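Carbohydrate-binding module family 14 protein (Pseudocercospora fuligena, PDB 4Z4A) probably binds chitin through its family 14 carbohydrate-binding module, as an Avr4 effector ortholog linked to recognition by the Cf-4 receptor. Local coordinates at residues B[28-31]-B[32-36]; B[80-84]-B[85-89]. All blocks are in the same frame, centred on the assembly; numbering follows the deposited sequence.

Overall arrangement
Contact 1 (28-36) and contact 2 (80-89) lie on opposite sides of the chain's centre, their own centres about 20 Å apart, and they do not touch. Each is one continuous stretch, contact 1 winding into a helix and contact 2 doubling back as a hairpin. Contact 1 is a surface helix, 30-36, held mainly by backbone bonds and threonine hydroxyls, with Ile33 as its buried residue. Contact 2, partly buried, is the two-stranded hairpin of 80-82 and 87-89, where a salt bridge, an amide-carboxylate bond and indole packing join the backbone ladder. The two share no strand or helix, yet disulfides tie both to the rest of the chain: Cys28 to Cys58, Cys88 to Cys75.

Contact 1. Residues B[28-31]-B[32-36]; sequences CPAA and DIKTT
Ala31 O is gripped twice by Thr35, whose backbone N and OG1 each lie 3.0 Å from that oxygen and reach it from opposite faces of the carbonyl plane. Thr36 holds Asp32 O in the same way, Thr36 OG1 at 2.6 Å and Thr36 N from the other face, and this OG1 also bonds Cys38 N. Threonine suits the Thr35 position because its OG1, set beside its own backbone N (chi1 -69°), can turn back to the preceding turn. Lys34 N binds Ala30 O at 2.9 Å and almost straight. At the first turn Asp32 N reaches Pro29 O at 3.2 Å, from above the carbonyl plane. Proline fits this N-cap position, since it has no N-H to offer and none is needed ahead of the helix. The Asp32 and Pro29 side chains cross obliquely, Pro29 CG being 3.6 Å from Asp32 OD2, which also bonds Tyr46 OH. A negative side chain so near the N-terminus would be expected to suit the helix dipole. Ile33 turns in beside the Cys28-Cys58 disulfide, its CD1 3.9 Å from Cys28 CB, completing a short, N-capped surface helix whose i to i+4 backbone bonds are backed by threonine hydroxyls.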
loop_
_atom_site.group_PDB
_atom_site.type_symbol
_atom_site.label_atom_id
_atom_site.label_comp_id
_atom_site.label_asym_id
_atom_site.label_seq_id
_atom_site.Cartn_x
_atom_site.Cartn_y
_atom_site.Cartn_z
ATOM N N CYS B 28 -3.874 16.381 1.396
ATOM C CA CYS B 28 -2.827 15.623 2.087
ATOM C C CYS B 28 -2.099 16.468 3.101
ATOM O O CYS B 28 -1.738 17.579 2.800
ATOM C CB CYS B 28 -1.825 15.063 1.085
ATOM S SG CYS B 28 -2.647 13.788 0.126
ATOM N N PRO B 29 -1.845 15.923 4.313
ATOM C CA PRO B 29 -1.063 16.709 5.238
ATOM C C PRO B 29 0.422 16.707 4.834
ATOM O O PRO B 29 1.072 15.665 4.788
ATOM C CB PRO B 29 -1.320 16.037 6.585
ATOM C CG PRO B 29 -1.621 14.604 6.235
ATOM C CD PRO B 29 -2.415 14.712 4.947
ATOM N N ALA B 30 0.958 17.902 4.568
ATOM C CA ALA B 30 2.311 18.021 4.065
ATOM C C ALA B 30 3.350 17.529 5.055
ATOM O O ALA B 30 4.433 17.120 4.661
ATOM C CB ALA B 30 2.619 19.480 3.714
ATOM N N ALA B 31 3.058 17.637 6.348
ATOM C CA ALA B 31 4.020 17.250 7.345
ATOM C C ALA B 31 4.418 15.790 7.156
ATOM O O ALA B 31 5.574 15.429 7.333
ATOM C CB ALA B 31 3.469 17.451 8.719
ATOM N N ASP B 32 3.451 14.936 6.828
ATOM C CA ASP B 32 3.760 13.518 6.685
ATOM C C ASP B 32 4.653 13.234 5.450
ATOM O O ASP B 32 5.552 12.390 5.483
ATOM C CB ASP B 32 2.491 12.686 6.573
ATOM C CG ASP B 32 1.779 12.474 7.906
ATOM O OD1 ASP B 32 2.447 12.502 8.964
ATOM O OD2 ASP B 32 0.559 12.176 7.860
ATOM N N ILE B 33 4.377 13.935 4.367
ATOM C CA ILE B 33 5.171 13.798 3.147
ATOM C C ILE B 33 6.575 14.274 3.405
ATOM O O ILE B 33 7.528 13.624 3.028
ATOM C CB ILE B 33 4.515 14.568 2.002
ATOM C CG1 ILE B 33 3.197 13.855 1.641
ATOM C CG2 ILE B 33 5.424 14.579 0.762
ATOM C CD1 ILE B 33 2.069 14.804 1.426
ATOM N N LYS B 34 6.718 15.428 4.050
ATOM C CA LYS B 34 8.063 15.964 4.288
ATOM C C LYS B 34 8.877 15.130 5.248
ATOM O O LYS B 34 10.066 14.975 5.068
ATOM C CB LYS B 34 8.000 17.403 4.836
ATOM C CG LYS B 34 7.436 18.465 3.916
ATOM C CD LYS B 34 7.275 19.741 4.760
ATOM C CE LYS B 34 7.452 21.021 3.985
ATOM N NZ LYS B 34 6.168 21.437 3.362
ATOM N N THR B 35 8.241 14.595 6.284
ATOM C CA THR B 35 8.934 13.919 7.335
ATOM C C THR B 35 9.311 12.483 6.965
ATOM O O THR B 35 10.355 12.006 7.369
ATOM C CB THR B 35 8.065 13.917 8.602
ATOM O OG1 THR B 35 7.993 15.259 9.102
ATOM C CG2 THR B 35 8.666 13.085 9.657
ATOM N N THR B 36 8.453 11.815 6.202
ATOM C CA THR B 36 8.608 10.363 5.886
ATOM C C THR B 36 8.936 10.081 4.431
ATOM O O THR B 36 9.453 8.993 4.134
ATOM C CB THR B 36 7.316 9.527 6.202
ATOM O OG1 THR B 36 6.227 9.898 5.352
ATOM C CG2 THR B 36 6.927 9.668 7.682
#

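Contact 2. Residues B[80-84]-B[85-89]. With EDO (1,2-ethanediol), chain M; EDO (1,2-ethanediol), chain Q; EDO (1,2-ethanediol), chain R.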
loop_
_atom_site.group_PDB
_atom_site.type_symbol
_atom_site.label_atom_id
_atom_site.label_comp_id
_atom_site.label_asym_id
_atom_site.label_seq_id
_atom_site.Cartn_x
_atom_site.Cartn_y
_atom_site.Cartn_z
ATOM N N LEU B 80 -13.154 -3.911 5.820
ATOM C CA LEU B 80 -13.283 -2.583 6.355
ATOM C C LEU B 80 -11.884 -2.111 6.756
ATOM O O LEU B 80 -11.022 -2.904 7.103
ATOM C CB LEU B 80 -14.185 -2.571 7.589
ATOM C CG LEU B 80 -15.641 -3.018 7.368
ATOM C CD1 LEU B 80 -16.364 -2.855 8.680
ATOM C CD2 LEU B 80 -16.333 -2.310 6.199
ATOM N N TRP B 81 -11.708 -0.801 6.791
ATOM C CA TRP B 81 -10.422 -0.248 7.251
ATOM C C TRP B 81 -10.131 -0.521 8.708
ATOM O O TRP B 81 -11.013 -0.374 9.575
ATOM C CB TRP B 81 -10.411 1.235 7.043
ATOM C CG TRP B 81 -9.045 1.863 7.247
ATOM C CD1 TRP B 81 -8.718 2.791 8.178
ATOM C CD2 TRP B 81 -7.853 1.621 6.479
ATOM N NE1 TRP B 81 -7.398 3.157 8.051
ATOM C CE2 TRP B 81 -6.854 2.476 6.985
ATOM C CE3 TRP B 81 -7.558 0.821 5.357
ATOM C CZ2 TRP B 81 -5.556 2.499 6.461
ATOM C CZ3 TRP B 81 -6.283 0.852 4.842
ATOM C CH2 TRP B 81 -5.300 1.694 5.389
ATOM N N ASN B 82 -8.888 -0.922 8.969
ATOM C CA ASN B 82 -8.392 -1.167 10.324
ATOM C C ASN B 82 -7.179 -0.245 10.442
ATOM O O ASN B 82 -6.088 -0.586 9.979
ATOM C CB ASN B 82 -7.981 -2.602 10.511
ATOM C CG ASN B 82 -7.267 -2.898 11.824
ATOM O OD1 ASN B 82 -6.916 -2.014 12.631
ATOM N ND2 ASN B 82 -6.931 -4.150 12.006
ATOM N N ASP B 83 -7.423 0.927 11.018
ATOM C CA ASP B 83 -6.338 1.915 11.149
ATOM C C ASP B 83 -5.212 1.549 12.089
ATOM O O ASP B 83 -4.104 2.150 11.971
ATOM C CB ASP B 83 -6.930 3.254 11.558
ATOM C CG ASP B 83 -6.067 4.432 11.109
ATOM O OD1 ASP B 83 -5.743 4.582 9.915
ATOM O OD2 ASP B 83 -5.708 5.210 12.016
ATOM N N ASN B 84 -5.424 0.612 12.996
ATOM C CA ASN B 84 -4.369 0.093 13.870
ATOM C C ASN B 84 -3.220 -0.548 13.102
ATOM O O ASN B 84 -2.056 -0.395 13.463
ATOM C CB ASN B 84 -4.906 -0.909 14.883
ATOM C CG ASN B 84 -5.932 -0.294 15.808
ATOM O OD1 ASN B 84 -7.033 -0.841 16.018
ATOM N ND2 ASN B 84 -5.635 0.866 16.277
ATOM N N LYS B 85 -3.580 -1.254 12.039
ATOM C CA LYS B 85 -2.627 -1.983 11.194
ATOM C C LYS B 85 -2.475 -1.357 9.846
ATOM O O LYS B 85 -1.712 -1.889 9.003
ATOM C CB LYS B 85 -3.127 -3.459 11.056
ATOM C CG LYS B 85 -2.803 -4.272 12.275
ATOM C CD LYS B 85 -3.266 -5.712 12.190
ATOM C CE LYS B 85 -2.948 -6.488 13.451
ATOM N NZ LYS B 85 -3.387 -7.909 13.341
ATOM N N LYS B 86 -3.206 -0.272 9.585
ATOM C CA LYS B 86 -3.281 0.496 8.304
ATOM C C LYS B 86 -3.520 -0.408 7.083
ATOM O O LYS B 86 -2.766 -0.418 6.078
ATOM C CB LYS B 86 -1.987 1.298 8.097
ATOM C CG LYS B 86 -1.783 2.333 9.215
ATOM C CD LYS B 86 -2.678 3.531 8.989
ATOM C CE LYS B 86 -2.474 4.609 10.071
ATOM N NZ LYS B 86 -3.352 5.790 9.863
ATOM N N TRP B 87 -4.515 -1.265 7.234
ATOM C CA TRP B 87 -4.897 -2.116 6.109
ATOM C C TRP B 87 -6.384 -2.381 6.100
ATOM O O TRP B 87 -7.102 -2.152 7.092
ATOM C CB TRP B 87 -4.112 -3.439 6.115
ATOM C CG TRP B 87 -4.312 -4.415 7.240
ATOM C CD1 TRP B 87 -5.167 -4.288 8.340
ATOM C CD2 TRP B 87 -3.757 -5.741 7.325
ATOM N NE1 TRP B 87 -5.091 -5.426 9.099
ATOM C CE2 TRP B 87 -4.257 -6.331 8.500
ATOM C CE3 TRP B 87 -2.862 -6.489 6.516
ATOM C CZ2 TRP B 87 -3.861 -7.595 8.932
ATOM C CZ3 TRP B 87 -2.500 -7.806 6.946
ATOM C CH2 TRP B 87 -2.986 -8.316 8.152
ATOM N N CYS B 88 -6.823 -2.908 4.971
ATOM C CA CYS B 88 -8.195 -3.469 4.825
ATOM C C CYS B 88 -8.245 -4.820 5.534
ATOM O O CYS B 88 -7.357 -5.635 5.381
ATOM C CB CYS B 88 -8.551 -3.600 3.347
ATOM S SG CYS B 88 -8.600 -2.016 2.500
ATOM N N ASP B 89 -9.275 -5.061 6.342
ATOM C CA ASP B 89 -9.248 -6.200 7.249
ATOM C C ASP B 89 -10.707 -6.673 7.478
ATOM O O ASP B 89 -11.670 -6.027 7.064
ATOM C CB ASP B 89 -8.516 -5.792 8.539
ATOM C CG ASP B 89 -8.035 -6.947 9.438
ATOM O OD1 ASP B 89 -8.155 -8.152 9.153
ATOM O OD2 ASP B 89 -7.389 -6.638 10.468
HETATM C C1 EDO M . -4.604 -1.379 2.089
HETATM O O1 EDO M . -5.034 -2.626 2.644
HETATM C C2 EDO M . -3.388 -0.777 2.822
HETATM O O2 EDO M . -2.293 -0.653 1.888
HETATM C C1 EDO Q . -0.439 -1.525 4.297
HETATM O O1 EDO Q . 0.827 -0.992 3.885
HETATM C C2 EDO Q . -0.280 -2.558 5.400
HETATM O O2 EDO Q . 0.079 -1.936 6.619
HETATM C C1 EDO R . -8.628 6.788 13.658
HETATM O O1 EDO R . -7.372 6.326 14.167
HETATM C C2 EDO R . -9.395 5.653 13.020
HETATM O O2 EDO R . -10.718 6.104 12.716
#
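Asn82 and Trp87 face each other in a beta hairpin with a G1 bulge, Lys86 (phi 49°) sharing the position opposite Asn82. Asn82 N binds Trp87 O at 2.9 Å and Trp87 N binds Asn82 O at 3.2 Å; Leu80 and Asp89 form the next hydrogen-bonded pair. On one face the Asn82 amide lies nearly coplanar with the Asp89 carboxylate, Asn82 ND2 donating to the anti lone pair of Asp89 OD2 at 3.0 Å. Trp87 NE1, whose ring edge lies by Asn82 ND2, adds a weak bond to the same Asp89 OD2. Beneath the opposite face the broad, flat Trp81 indole suits its place by spanning the backbone from Lys86 to Cys88, with Trp87 O 3.4 Å above its plane, offset toward the rim; it also stacks on Tyr55. Cys88 N donates to O1 of one 1,2-ethanediol at 2.9 Å, and others bond Asp83 OD2 and Lys85 O, all probably from the crystallisation liquor. Lys86, bent at chi2 (-77°), runs its aliphatic chain alongside Asp83, and its ammonium also bonds Leu45 O. Asp83 OD1 thus accepts two donors: Lys86 NZ on its syn side at 2.7 Å, in a salt bridge, and Trp81 NE1 on its anti side at 2.9 Å.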